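Local coordinates for stress response kinase A (Escherichia coli, PDB 1ZYL), which phosphorylates itself and proteins on serine and threonine residues using ATP, and probably protects the cell from stress linked to reactive oxygen species, at residues I154-L159 and L281-A286; L159-T164 and A173-T178; A163-S168 and W296-D301; Y276-L281 and E300-R305. One frame throughout, in Å; residues are numbered along the deposited sequence.

Contact 1: residues I154-L159 and L281-A286; sequences IEPRKL and LMRRWA
Leu159 meets Arg283 through one methyl group, and these two residues contribute most of the surface buried between helix 149-161 and the end of helix 266-283. CD2 of Leu159 lies 3.5 Å from Arg283 CG and 3.6 Å from Arg283 NE, with the two side chains running obliquely across each other. With its CG anti to the backbone N (chi1 -165°), Leu159 sends this branch across to the other helix. The same CD2 is also 4.1 Å from Met282 CB.

The remaining contacts are made by the guanidinium. The arginine chain is extended from CG to NE, which carries NH1 to the turn at Glu155 and Pro156. Here Glu155 CB sits at the guanidinium edge, 3.8 Å from Arg283 NH1, and Pro156 N is 4.0 Å from Arg283 NH1. At 4.5 Å and well off the guanidinium plane, Glu155 OE2 probably offers Arg283 NH1 only a diffuse attraction. Arg283 also packs against Tyr276 on its own helix and Ser4 near the N-terminus.

A serine in place of Arg283 would probably uncover Leu159 CD2 on the side now lined by the arginine chain and leave Glu155 without its nearby positive charge. The arginine serves mainly through van der Waals contact along its length, with electrostatics probably adding a weak, non-directional pull at the partly exposed margin.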
loop_
_atom_site.group_PDB
_atom_site.type_symbol
_atom_site.label_atom_id
_atom_site.label_comp_id
_atom_site.label_asym_id
_atom_site.label_seq_id
_atom_site.Cartn_x
_atom_site.Cartn_y
_atom_site.Cartn_z
ATOM N N ILE A 154 -2.513 16.980 4.295
ATOM C CA ILE A 154 -1.925 18.028 5.111
ATOM C C ILE A 154 -0.506 17.779 5.613
ATOM O O ILE A 154 0.306 18.703 5.616
ATOM C CB ILE A 154 -2.845 18.395 6.296
ATOM C CG1 ILE A 154 -3.015 17.201 7.228
ATOM C CG2 ILE A 154 -4.204 18.840 5.770
ATOM C CD1 ILE A 154 -3.873 17.499 8.446
ATOM N N GLU A 155 -0.192 16.551 6.026
ATOM C CA GLU A 155 1.158 16.256 6.512
ATOM C C GLU A 155 2.172 16.424 5.385
ATOM O O GLU A 155 3.182 17.116 5.539
ATOM C CB GLU A 155 1.238 14.844 7.093
ATOM C CG GLU A 155 0.886 14.771 8.555
ATOM C CD GLU A 155 1.226 13.422 9.164
ATOM O OE1 GLU A 155 0.464 12.456 8.943
ATOM O OE2 GLU A 155 2.265 13.323 9.856
ATOM N N PRO A 156 1.927 15.779 4.239
ATOM C CA PRO A 156 2.856 15.914 3.117
ATOM C C PRO A 156 3.056 17.392 2.744
ATOM O O PRO A 156 4.184 17.855 2.589
ATOM C CB PRO A 156 2.171 15.121 2.017
ATOM C CG PRO A 156 1.544 14.006 2.785
ATOM C CD PRO A 156 0.934 14.724 3.972
ATOM N N ARG A 157 1.966 18.138 2.610
ATOM C CA ARG A 157 2.093 19.539 2.271
ATOM C C ARG A 157 3.016 20.243 3.249
ATOM O O ARG A 157 3.735 21.157 2.868
ATOM C CB ARG A 157 0.738 20.233 2.280
ATOM C CG ARG A 157 0.840 21.730 2.016
ATOM C CD ARG A 157 1.460 22.001 0.656
ATOM N NE ARG A 157 2.361 23.153 0.662
ATOM C CZ ARG A 157 2.007 24.393 0.984
ATOM N NH1 ARG A 157 2.905 25.365 0.955
ATOM N NH2 ARG A 157 0.757 24.664 1.337
ATOM N N LYS A 158 2.986 19.830 4.513
ATOM C CA LYS A 158 3.846 20.442 5.527
ATOM C C LYS A 158 5.307 20.107 5.251
ATOM O O LYS A 158 6.183 20.949 5.409
ATOM C CB LYS A 158 3.479 19.955 6.928
ATOM C CG LYS A 158 2.163 20.477 7.441
ATOM C CD LYS A 158 1.882 19.957 8.843
ATOM C CE LYS A 158 0.506 20.385 9.316
ATOM N NZ LYS A 158 0.310 21.858 9.155
ATOM N N LEU A 159 5.566 18.868 4.851
ATOM C CA LEU A 159 6.919 18.463 4.542
ATOM C C LEU A 159 7.358 19.287 3.332
ATOM O O LEU A 159 8.397 19.938 3.357
ATOM C CB LEU A 159 6.951 16.979 4.201
ATOM C CG LEU A 159 8.319 16.302 4.186
ATOM C CD1 LEU A 159 8.951 16.459 5.558
ATOM C CD2 LEU A 159 8.181 14.826 3.826
ATOM N N LEU A 281 8.616 9.156 -0.431
ATOM C CA LEU A 281 9.967 9.088 -0.998
ATOM C C LEU A 281 10.878 10.041 -0.261
ATOM O O LEU A 281 11.940 9.659 0.207
ATOM C CB LEU A 281 9.963 9.475 -2.470
ATOM C CG LEU A 281 9.415 8.464 -3.468
ATOM C CD1 LEU A 281 9.163 9.167 -4.779
ATOM C CD2 LEU A 281 10.395 7.317 -3.638
ATOM N N MET A 282 10.455 11.293 -0.165
ATOM C CA MET A 282 11.235 12.303 0.525
ATOM C C MET A 282 11.656 11.844 1.923
ATOM O O MET A 282 12.837 11.855 2.241
ATOM C CB MET A 282 10.438 13.612 0.612
ATOM C CG MET A 282 10.040 14.183 -0.752
ATOM S SD MET A 282 9.168 15.772 -0.719
ATOM C CE MET A 282 10.536 16.856 -0.723
ATOM N N ARG A 283 10.703 11.418 2.747
ATOM C CA ARG A 283 11.019 10.997 4.114
ATOM C C ARG A 283 12.053 9.892 4.237
ATOM O O ARG A 283 12.774 9.826 5.228
ATOM C CB ARG A 283 9.753 10.568 4.855
ATOM C CG ARG A 283 8.868 11.715 5.308
ATOM C CD ARG A 283 7.475 11.216 5.655
ATOM N NE ARG A 283 6.540 12.325 5.835
ATOM C CZ ARG A 283 5.215 12.210 5.786
ATOM N NH1 ARG A 283 4.455 13.280 5.965
ATOM N NH2 ARG A 283 4.653 11.032 5.552
ATOM N N ARG A 284 12.135 9.041 3.228
ATOM C CA ARG A 284 13.067 7.922 3.230
ATOM C C ARG A 284 14.331 8.208 2.420
ATOM O O ARG A 284 15.080 7.300 2.090
ATOM C CB ARG A 284 12.364 6.693 2.654
ATOM C CG ARG A 284 11.145 6.280 3.441
ATOM C CD ARG A 284 10.227 5.337 2.669
ATOM N NE ARG A 284 9.331 4.624 3.580
ATOM C CZ ARG A 284 8.443 5.207 4.389
ATOM N NH1 ARG A 284 7.691 4.454 5.185
ATOM N NH2 ARG A 284 8.287 6.530 4.396
ATOM N N TRP A 285 14.575 9.472 2.113
ATOM C CA TRP A 285 15.731 9.843 1.303
ATOM C C TRP A 285 17.103 9.493 1.878
ATOM O O TRP A 285 18.043 9.286 1.121
ATOM C CB TRP A 285 15.682 11.341 0.984
ATOM C CG TRP A 285 16.484 11.730 -0.208
ATOM C CD1 TRP A 285 17.506 12.630 -0.251
ATOM C CD2 TRP A 285 16.316 11.251 -1.543
ATOM N NE1 TRP A 285 17.987 12.746 -1.533
ATOM C CE2 TRP A 285 17.273 11.907 -2.346
ATOM C CE3 TRP A 285 15.447 10.331 -2.139
ATOM C CZ2 TRP A 285 17.384 11.671 -3.716
ATOM C CZ3 TRP A 285 15.558 10.098 -3.500
ATOM C CH2 TRP A 285 16.519 10.764 -4.273
ATOM N N ALA A 286 17.233 9.438 3.199
ATOM C CA ALA A 286 18.528 9.112 3.810
ATOM C C ALA A 286 18.878 7.634 3.642
ATOM O O ALA A 286 19.973 7.200 3.982
ATOM C CB ALA A 286 18.523 9.480 5.289
#

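Contact 2: residues L159-T164 and A173-T178; sequences LFEDAT and AFLKAT
Phe160 and Phe174 form an offset edge-to-face pair, the edge of Phe174 directed at the face of Phe160. Their centroids are 5.3 Å apart and the planes stand at 64°, with Phe174 CE1 coming to 3.5 Å from Phe160 CD1. Beside the rings, Leu175 lays CD2 against Phe160 CB at 3.7 Å. Its other methyl, CD1, lies 3.4 Å from Glu161 OE2, the two side chains crossing at about a right angle; that carboxylate has its polar partner in Arg157, with which it forms a salt bridge.

One step out, Thr178 lies a turn along from Phe174. Its OG1 stands 3.5 Å above the plane of the Phe174 ring, toward the rim, and donates to Phe174 O at 3.2 Å, from 40° out of the carbonyl plane. Thr178 N bonds the same oxygen, so the backbone that carries the ring is gripped twice. Phe174 has its CG anti to the backbone N (chi1 166°), which swings the ring toward helix 149-161; Trp303 of helix 300-316 is a second edge-to-face partner.

An alanine at Phe160 would remove the face that Phe174 points at, and is likely to leave a gap between Phe174 and Leu278 and free the Phe174 ring to turn. The arrangement is that of a helical hairpin, helices 149-161 and 171-188 joined by a short loop, within the helical lobe of a kinase-like fold.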
loop_
_atom_site.group_PDB
_atom_site.type_symbol
_atom_site.label_atom_id
_atom_site.label_comp_id
_atom_site.label_asym_id
_atom_site.label_seq_id
_atom_site.Cartn_x
_atom_site.Cartn_y
_atom_site.Cartn_z
ATOM N N LEU A 159 5.566 18.868 4.851
ATOM C CA LEU A 159 6.919 18.463 4.542
ATOM C C LEU A 159 7.358 19.287 3.332
ATOM O O LEU A 159 8.397 19.938 3.357
ATOM C CB LEU A 159 6.951 16.979 4.201
ATOM C CG LEU A 159 8.319 16.302 4.186
ATOM C CD1 LEU A 159 8.951 16.459 5.558
ATOM C CD2 LEU A 159 8.181 14.826 3.826
ATOM N N PHE A 160 6.544 19.266 2.282
ATOM C CA PHE A 160 6.831 20.003 1.057
ATOM C C PHE A 160 7.323 21.427 1.327
ATOM O O PHE A 160 8.220 21.924 0.642
ATOM C CB PHE A 160 5.578 20.074 0.169
ATOM C CG PHE A 160 5.110 18.741 -0.359
ATOM C CD1 PHE A 160 3.938 18.658 -1.112
ATOM C CD2 PHE A 160 5.822 17.573 -0.112
ATOM C CE1 PHE A 160 3.487 17.439 -1.608
ATOM C CE2 PHE A 160 5.374 16.348 -0.606
ATOM C CZ PHE A 160 4.203 16.287 -1.355
ATOM N N GLU A 161 6.730 22.080 2.321
ATOM C CA GLU A 161 7.094 23.450 2.658
ATOM C C GLU A 161 8.583 23.610 2.912
ATOM O O GLU A 161 9.265 24.352 2.208
ATOM C CB GLU A 161 6.337 23.904 3.894
ATOM C CG GLU A 161 6.527 25.364 4.216
ATOM C CD GLU A 161 5.759 26.266 3.278
ATOM O OE1 GLU A 161 5.973 27.493 3.320
ATOM O OE2 GLU A 161 4.934 25.748 2.498
ATOM N N ASP A 162 9.076 22.898 3.923
ATOM C CA ASP A 162 10.485 22.938 4.324
ATOM C C ASP A 162 11.307 21.820 3.670
ATOM O O ASP A 162 12.296 21.340 4.243
ATOM C CB ASP A 162 10.554 22.810 5.844
ATOM C CG ASP A 162 9.644 23.803 6.548
ATOM O OD1 ASP A 162 9.033 23.435 7.578
ATOM O OD2 ASP A 162 9.544 24.955 6.068
ATOM N N ALA A 163 10.897 21.439 2.460
ATOM C CA ALA A 163 11.506 20.356 1.686
ATOM C C ALA A 163 13.012 20.354 1.425
ATOM O O ALA A 163 13.684 19.375 1.747
ATOM C CB ALA A 163 10.767 20.209 0.356
ATOM N N THR A 164 13.535 21.422 0.829
ATOM C CA THR A 164 14.961 21.503 0.500
ATOM C C THR A 164 15.236 20.746 -0.793
ATOM O O THR A 164 16.022 21.186 -1.625
ATOM C CB THR A 164 15.875 20.853 1.580
ATOM O OG1 THR A 164 15.956 21.693 2.737
ATOM C CG2 THR A 164 17.270 20.628 1.022
ATOM N N ALA A 173 5.295 27.558 -7.515
ATOM C CA ALA A 173 4.294 27.050 -8.441
ATOM C C ALA A 173 3.829 25.685 -7.967
ATOM O O ALA A 173 2.632 25.395 -7.954
ATOM C CB ALA A 173 4.885 26.941 -9.836
ATOM N N PHE A 174 4.790 24.852 -7.571
ATOM C CA PHE A 174 4.495 23.506 -7.103
ATOM C C PHE A 174 3.608 23.518 -5.870
ATOM O O PHE A 174 2.599 22.817 -5.818
ATOM C CB PHE A 174 5.792 22.741 -6.811
ATOM C CG PHE A 174 5.581 21.493 -6.015
ATOM C CD1 PHE A 174 5.506 21.544 -4.625
ATOM C CD2 PHE A 174 5.383 20.274 -6.651
ATOM C CE1 PHE A 174 5.231 20.408 -3.889
ATOM C CE2 PHE A 174 5.105 19.124 -5.919
ATOM C CZ PHE A 174 5.027 19.192 -4.538
ATOM N N LEU A 175 3.980 24.305 -4.871
ATOM C CA LEU A 175 3.178 24.365 -3.664
ATOM C C LEU A 175 1.794 24.919 -3.985
ATOM O O LEU A 175 0.827 24.618 -3.299
ATOM C CB LEU A 175 3.869 25.222 -2.598
ATOM C CG LEU A 175 5.224 24.722 -2.078
ATOM C CD1 LEU A 175 5.652 25.535 -0.854
ATOM C CD2 LEU A 175 5.125 23.254 -1.710
ATOM N N LYS A 176 1.702 25.724 -5.036
ATOM C CA LYS A 176 0.425 26.304 -5.437
ATOM C C LYS A 176 -0.431 25.206 -6.060
ATOM O O LYS A 176 -1.602 25.054 -5.733
ATOM C CB LYS A 176 0.655 27.430 -6.448
ATOM C CG LYS A 176 -0.571 28.259 -6.812
ATOM C CD LYS A 176 -0.181 29.324 -7.812
ATOM C CE LYS A 176 -1.317 30.275 -8.136
ATOM N NZ LYS A 176 -2.414 29.621 -8.887
ATOM N N ALA A 177 0.164 24.444 -6.964
ATOM C CA ALA A 177 -0.544 23.353 -7.604
ATOM C C ALA A 177 -0.989 22.355 -6.535
ATOM O O ALA A 177 -2.047 21.740 -6.663
ATOM C CB ALA A 177 0.356 22.667 -8.626
ATOM N N THR A 178 -0.193 22.190 -5.481
ATOM C CA THR A 178 -0.566 21.260 -4.421
ATOM C C THR A 178 -1.789 21.762 -3.653
ATOM O O THR A 178 -2.809 21.075 -3.575
ATOM C CB THR A 178 0.601 21.017 -3.439
ATOM O OG1 THR A 178 1.624 20.265 -4.099
ATOM C CG2 THR A 178 0.133 20.234 -2.234
#

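Contact 3: residues A163-S168 and W296-D301; sequences ATLIPS and WLTGED
Gly299, whose carbonyl oxygen lies near the ring of Pro167, gives its own N to Trp296 O in a 2.7 Å hydrogen bond that spans the turn before helix 300-316. Pro167 rests on this part of the chain. The touching is done by CG of the proline ring: it is 3.9 Å from Thr298 O and also lies against Gly299 O and Glu300 CA, so an apolar ring corner packs on a run of backbone. Pro167 also touches Trp303 on the helix that follows.

Leu165 makes the second meeting point, with one branch for each partner. Its CD2 lies 4.1 Å from Leu297 CD1, and its CD1 is 4.0 Å from Thr298 OG1; in both cases the side chains cross at about a right angle. Leu297 O takes a hydrogen bond from Trp303 NE1, tying this turn to the helix that follows. Met282 and Trp285 also touch Leu165.

This is packing of loop on loop at the surface of the helical lobe. The connection between helices 149-161 and 171-188 lies against the 3-10 turn and entry of helix 300-316, a surface seam of van der Waals contacts between side-chain carbons and backbone in a kinase-like fold.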
loop_
_atom_site.group_PDB
_atom_site.type_symbol
_atom_site.label_atom_id
_atom_site.label_comp_id
_atom_site.label_asym_id
_atom_site.label_seq_id
_atom_site.Cartn_x
_atom_site.Cartn_y
_atom_site.Cartn_z
ATOM N N ALA A 163 10.897 21.439 2.460
ATOM C CA ALA A 163 11.506 20.356 1.686
ATOM C C ALA A 163 13.012 20.354 1.425
ATOM O O ALA A 163 13.684 19.375 1.747
ATOM C CB ALA A 163 10.767 20.209 0.356
ATOM N N THR A 164 13.535 21.422 0.829
ATOM C CA THR A 164 14.961 21.503 0.500
ATOM C C THR A 164 15.236 20.746 -0.793
ATOM O O THR A 164 16.022 21.186 -1.625
ATOM C CB THR A 164 15.875 20.853 1.580
ATOM O OG1 THR A 164 15.956 21.693 2.737
ATOM C CG2 THR A 164 17.270 20.628 1.022
ATOM N N LEU A 165 14.579 19.600 -0.943
ATOM C CA LEU A 165 14.761 18.741 -2.104
ATOM C C LEU A 165 14.000 19.200 -3.347
ATOM O O LEU A 165 14.158 18.635 -4.428
ATOM C CB LEU A 165 14.354 17.320 -1.734
ATOM C CG LEU A 165 15.135 16.200 -2.405
ATOM C CD1 LEU A 165 16.619 16.443 -2.219
ATOM C CD2 LEU A 165 14.738 14.877 -1.798
ATOM N N ILE A 166 13.170 20.222 -3.187
ATOM C CA ILE A 166 12.396 20.773 -4.288
ATOM C C ILE A 166 13.156 21.985 -4.816
ATOM O O ILE A 166 13.427 22.914 -4.068
ATOM C CB ILE A 166 10.998 21.248 -3.799
ATOM C CG1 ILE A 166 10.158 20.051 -3.323
ATOM C CG2 ILE A 166 10.285 22.007 -4.907
ATOM C CD1 ILE A 166 8.871 20.434 -2.583
ATOM N N PRO A 167 13.541 21.979 -6.101
ATOM C CA PRO A 167 14.268 23.116 -6.680
ATOM C C PRO A 167 13.652 24.465 -6.296
ATOM O O PRO A 167 12.458 24.700 -6.503
ATOM C CB PRO A 167 14.173 22.848 -8.177
ATOM C CG PRO A 167 14.323 21.368 -8.241
ATOM C CD PRO A 167 13.461 20.867 -7.065
ATOM N N SER A 168 14.467 25.349 -5.733
ATOM C CA SER A 168 13.992 26.665 -5.316
ATOM C C SER A 168 13.390 27.453 -6.479
ATOM O O SER A 168 13.865 27.351 -7.614
ATOM C CB SER A 168 15.147 27.462 -4.715
ATOM O OG SER A 168 16.203 27.604 -5.660
ATOM N N TRP A 296 16.144 10.925 -10.180
ATOM C CA TRP A 296 15.484 12.105 -10.733
ATOM C C TRP A 296 14.837 12.999 -9.686
ATOM O O TRP A 296 14.721 14.205 -9.883
ATOM C CB TRP A 296 14.421 11.689 -11.761
ATOM C CG TRP A 296 14.045 10.243 -11.666
ATOM C CD1 TRP A 296 14.703 9.183 -12.223
ATOM C CD2 TRP A 296 12.960 9.690 -10.919
ATOM N NE1 TRP A 296 14.095 8.005 -11.866
ATOM C CE2 TRP A 296 13.023 8.288 -11.063
ATOM C CE3 TRP A 296 11.939 10.244 -10.139
ATOM C CZ2 TRP A 296 12.105 7.432 -10.455
ATOM C CZ3 TRP A 296 11.019 9.389 -9.532
ATOM C CH2 TRP A 296 11.112 7.999 -9.695
ATOM N N LEU A 297 14.420 12.407 -8.574
ATOM C CA LEU A 297 13.763 13.155 -7.511
ATOM C C LEU A 297 14.435 14.503 -7.276
ATOM O O LEU A 297 13.831 15.411 -6.722
ATOM C CB LEU A 297 13.766 12.339 -6.214
ATOM C CG LEU A 297 12.518 12.386 -5.325
ATOM C CD1 LEU A 297 12.267 13.792 -4.835
ATOM C CD2 LEU A 297 11.319 11.882 -6.110
ATOM N N THR A 298 15.679 14.640 -7.718
ATOM C CA THR A 298 16.414 15.880 -7.519
ATOM C C THR A 298 16.310 16.944 -8.614
ATOM O O THR A 298 16.410 18.133 -8.318
ATOM C CB THR A 298 17.905 15.568 -7.241
ATOM O OG1 THR A 298 18.164 15.761 -5.846
ATOM C CG2 THR A 298 18.834 16.460 -8.068
ATOM N N GLY A 299 16.113 16.532 -9.866
ATOM C CA GLY A 299 16.031 17.492 -10.958
ATOM C C GLY A 299 14.737 18.283 -11.056
ATOM O O GLY A 299 13.768 17.980 -10.366
ATOM N N GLU A 300 14.716 19.302 -11.916
ATOM C CA GLU A 300 13.520 20.124 -12.100
ATOM C C GLU A 300 12.488 19.381 -12.918
ATOM O O GLU A 300 11.322 19.326 -12.542
ATOM C CB GLU A 300 13.819 21.402 -12.859
ATOM C CG GLU A 300 15.004 22.177 -12.410
ATOM C CD GLU A 300 15.178 23.401 -13.268
ATOM O OE1 GLU A 300 14.622 24.464 -12.903
ATOM O OE2 GLU A 300 15.845 23.286 -14.324
ATOM N N ASP A 301 12.916 18.847 -14.059
ATOM C CA ASP A 301 12.018 18.112 -14.947
ATOM C C ASP A 301 10.971 17.381 -14.131
ATOM O O ASP A 301 9.773 17.512 -14.367
ATOM C CB ASP A 301 12.789 17.087 -15.792
ATOM C CG ASP A 301 13.689 17.733 -16.833
ATOM O OD1 ASP A 301 14.646 18.432 -16.438
ATOM O OD2 ASP A 301 13.444 17.538 -18.045
#

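Contact 4: residues Y276-L281 and E300-R305; sequences YYLAWL and EDYWLR
Leu278 of helix 266-283 reaches helix 300-316 with both of its methyls, each meeting a different aromatic side chain. CD2 lies 3.6 Å from Trp303 CZ3, approaching the indole obliquely, while CD1 is 3.8 Å from Tyr302 OH. The leucine's chi1 of -102° lies away from the usual staggered values, though little rests on that at this resolution. Tyr302 has its CG anti to the backbone N, which sends the ring straight across. In Trp303, CG is instead anti to the carbonyl carbon (chi1 -69°), which swings the indole alongside.

The two rings also pack on each other. Tyr302 CD1 stands 3.7 Å above the indole plane, toward its rim, while Trp303 CD1 lies at the edge of the tyrosine ring, so each limits how the other can turn. The phenol oxygen ends among carbon atoms of the facing helix: Leu281 CD1 is 4.2 Å from Tyr302 OH, which comes in at the edge of the Tyr277 ring, 4.3 Å from Tyr277 CE1. Within helix 266-283, Leu281 CG sits over one face of the Tyr277 ring, toward its rim. Phe160 and Phe310 also touch Leu278.

The segment axes come no closer than 13.7 Å and run nearly antiparallel, at 154°. The gap is bridged here by the long side chains of Tyr302 and Trp303 meeting Leu278, and cohesion comes from dispersion and shape rather than directional polar bonds.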
loop_
_atom_site.group_PDB
_atom_site.type_symbol
_atom_site.label_atom_id
_atom_site.label_comp_id
_atom_site.label_asym_id
_atom_site.label_seq_id
_atom_site.Cartn_x
_atom_site.Cartn_y
_atom_site.Cartn_z
ATOM N N TYR A 276 0.784 11.830 -1.282
ATOM C CA TYR A 276 1.451 11.156 -0.179
ATOM C C TYR A 276 2.755 10.514 -0.642
ATOM O O TYR A 276 3.774 10.581 0.051
ATOM C CB TYR A 276 0.552 10.078 0.449
ATOM C CG TYR A 276 1.227 9.325 1.587
ATOM C CD1 TYR A 276 1.474 9.947 2.814
ATOM C CD2 TYR A 276 1.675 8.017 1.413
ATOM C CE1 TYR A 276 2.158 9.284 3.840
ATOM C CE2 TYR A 276 2.356 7.344 2.427
ATOM C CZ TYR A 276 2.598 7.981 3.637
ATOM O OH TYR A 276 3.281 7.313 4.637
ATOM N N TYR A 277 2.715 9.895 -1.817
ATOM C CA TYR A 277 3.882 9.219 -2.380
ATOM C C TYR A 277 5.122 10.111 -2.504
ATOM O O TYR A 277 6.257 9.628 -2.487
ATOM C CB TYR A 277 3.510 8.625 -3.741
ATOM C CG TYR A 277 4.665 8.056 -4.517
ATOM C CD1 TYR A 277 5.416 8.860 -5.363
ATOM C CD2 TYR A 277 5.000 6.708 -4.420
ATOM C CE1 TYR A 277 6.479 8.341 -6.104
ATOM C CE2 TYR A 277 6.070 6.169 -5.158
ATOM C CZ TYR A 277 6.802 6.998 -6.000
ATOM O OH TYR A 277 7.845 6.493 -6.743
ATOM N N LEU A 278 4.905 11.412 -2.629
ATOM C CA LEU A 278 6.025 12.324 -2.751
ATOM C C LEU A 278 6.684 12.497 -1.399
ATOM O O LEU A 278 7.904 12.567 -1.311
ATOM C CB LEU A 278 5.565 13.677 -3.304
ATOM C CG LEU A 278 5.849 13.958 -4.784
ATOM C CD1 LEU A 278 5.202 12.914 -5.663
ATOM C CD2 LEU A 278 5.333 15.329 -5.135
ATOM N N ALA A 279 5.882 12.562 -0.341
ATOM C CA ALA A 279 6.429 12.712 1.004
ATOM C C ALA A 279 7.084 11.392 1.412
ATOM O O ALA A 279 8.133 11.363 2.060
ATOM C CB ALA A 279 5.322 13.084 1.988
ATOM N N TRP A 280 6.448 10.299 1.012
ATOM C CA TRP A 280 6.935 8.965 1.315
ATOM C C TRP A 280 8.372 8.833 0.836
ATOM O O TRP A 280 9.238 8.439 1.602
ATOM C CB TRP A 280 6.047 7.926 0.629
ATOM C CG TRP A 280 6.431 6.523 0.895
ATOM C CD1 TRP A 280 6.129 5.787 1.996
ATOM C CD2 TRP A 280 7.170 5.667 0.025
ATOM N NE1 TRP A 280 6.629 4.511 1.869
ATOM C CE2 TRP A 280 7.275 4.411 0.665
ATOM C CE3 TRP A 280 7.754 5.833 -1.235
ATOM C CZ2 TRP A 280 7.943 3.321 0.082
ATOM C CZ3 TRP A 280 8.419 4.748 -1.817
ATOM C CH2 TRP A 280 8.504 3.509 -1.156
ATOM N N LEU A 281 8.616 9.156 -0.431
ATOM C CA LEU A 281 9.967 9.088 -0.998
ATOM C C LEU A 281 10.878 10.041 -0.261
ATOM O O LEU A 281 11.940 9.659 0.207
ATOM C CB LEU A 281 9.963 9.475 -2.470
ATOM C CG LEU A 281 9.415 8.464 -3.468
ATOM C CD1 LEU A 281 9.163 9.167 -4.779
ATOM C CD2 LEU A 281 10.395 7.317 -3.638
ATOM N N GLU A 300 14.716 19.302 -11.916
ATOM C CA GLU A 300 13.520 20.124 -12.100
ATOM C C GLU A 300 12.488 19.381 -12.918
ATOM O O GLU A 300 11.322 19.326 -12.542
ATOM C CB GLU A 300 13.819 21.402 -12.859
ATOM C CG GLU A 300 15.004 22.177 -12.410
ATOM C CD GLU A 300 15.178 23.401 -13.268
ATOM O OE1 GLU A 300 14.622 24.464 -12.903
ATOM O OE2 GLU A 300 15.845 23.286 -14.324
ATOM N N ASP A 301 12.916 18.847 -14.059
ATOM C CA ASP A 301 12.018 18.112 -14.947
ATOM C C ASP A 301 10.971 17.381 -14.131
ATOM O O ASP A 301 9.773 17.512 -14.367
ATOM C CB ASP A 301 12.789 17.087 -15.792
ATOM C CG ASP A 301 13.689 17.733 -16.833
ATOM O OD1 ASP A 301 14.646 18.432 -16.438
ATOM O OD2 ASP A 301 13.444 17.538 -18.045
ATOM N N TYR A 302 11.442 16.623 -13.154
ATOM C CA TYR A 302 10.568 15.855 -12.293
ATOM C C TYR A 302 9.571 16.710 -11.524
ATOM O O TYR A 302 8.394 16.371 -11.453
ATOM C CB TYR A 302 11.410 15.024 -11.330
ATOM C CG TYR A 302 10.599 14.191 -10.379
ATOM C CD1 TYR A 302 10.383 14.608 -9.073
ATOM C CD2 TYR A 302 10.013 12.998 -10.799
ATOM C CE1 TYR A 302 9.601 13.859 -8.205
ATOM C CE2 TYR A 302 9.228 12.241 -9.943
ATOM C CZ TYR A 302 9.025 12.678 -8.647
ATOM O OH TYR A 302 8.231 11.945 -7.796
ATOM N N TRP A 303 10.026 17.816 -10.945
ATOM C CA TRP A 303 9.117 18.678 -10.193
ATOM C C TRP A 303 8.234 19.533 -11.078
ATOM O O TRP A 303 7.269 20.120 -10.607
ATOM C CB TRP A 303 9.878 19.553 -9.192
ATOM C CG TRP A 303 10.444 18.730 -8.101
ATOM C CD1 TRP A 303 11.692 18.195 -8.048
ATOM C CD2 TRP A 303 9.736 18.205 -6.973
ATOM N NE1 TRP A 303 11.809 17.360 -6.965
ATOM C CE2 TRP A 303 10.622 17.347 -6.286
ATOM C CE3 TRP A 303 8.435 18.372 -6.476
ATOM C CZ2 TRP A 303 10.253 16.657 -5.132
ATOM C CZ3 TRP A 303 8.068 17.682 -5.324
ATOM C CH2 TRP A 303 8.976 16.835 -4.667
ATOM N N LEU A 304 8.557 19.607 -12.362
ATOM C CA LEU A 304 7.726 20.364 -13.282
ATOM C C LEU A 304 6.610 19.439 -13.713
ATOM O O LEU A 304 5.453 19.837 -13.744
ATOM C CB LEU A 304 8.514 20.811 -14.504
ATOM C CG LEU A 304 9.560 21.886 -14.242
ATOM C CD1 LEU A 304 10.186 22.288 -15.555
ATOM C CD2 LEU A 304 8.922 23.074 -13.567
ATOM N N ARG A 305 6.968 18.196 -14.037
ATOM C CA ARG A 305 5.993 17.195 -14.461
ATOM C C ARG A 305 4.996 16.946 -13.346
ATOM O O ARG A 305 3.802 16.795 -13.590
ATOM C CB ARG A 305 6.667 15.861 -14.803
ATOM C CG ARG A 305 7.662 15.902 -15.945
ATOM C CD ARG A 305 7.847 14.509 -16.547
ATOM N NE ARG A 305 9.184 14.303 -17.102
ATOM C CZ ARG A 305 10.288 14.160 -16.367
ATOM N NH1 ARG A 305 11.461 13.977 -16.960
ATOM N NH2 ARG A 305 10.223 14.192 -15.038
#

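How the contacts relate
All four contacts sit on one side of the molecule, in the helical lobe, and share their elements. Contacts 1 and 2 both use helix 149-161 and share Leu159, which does its touching in contact 1; contacts 1 and 4 both use helix 266-283; contacts 3 and 4 both draw on helix 300-316. Contacts 2 and 4 are buried and aromatic, and they join where Phe174 meets Trp303 and Phe160 meets Leu278. Contact 1 is only partly buried and brings in charge, while contact 3 lies at the surface and rests a proline on backbone. Met282 joins contact 1 to contact 2, its CE touching Ala163 and its SD touching Phe160.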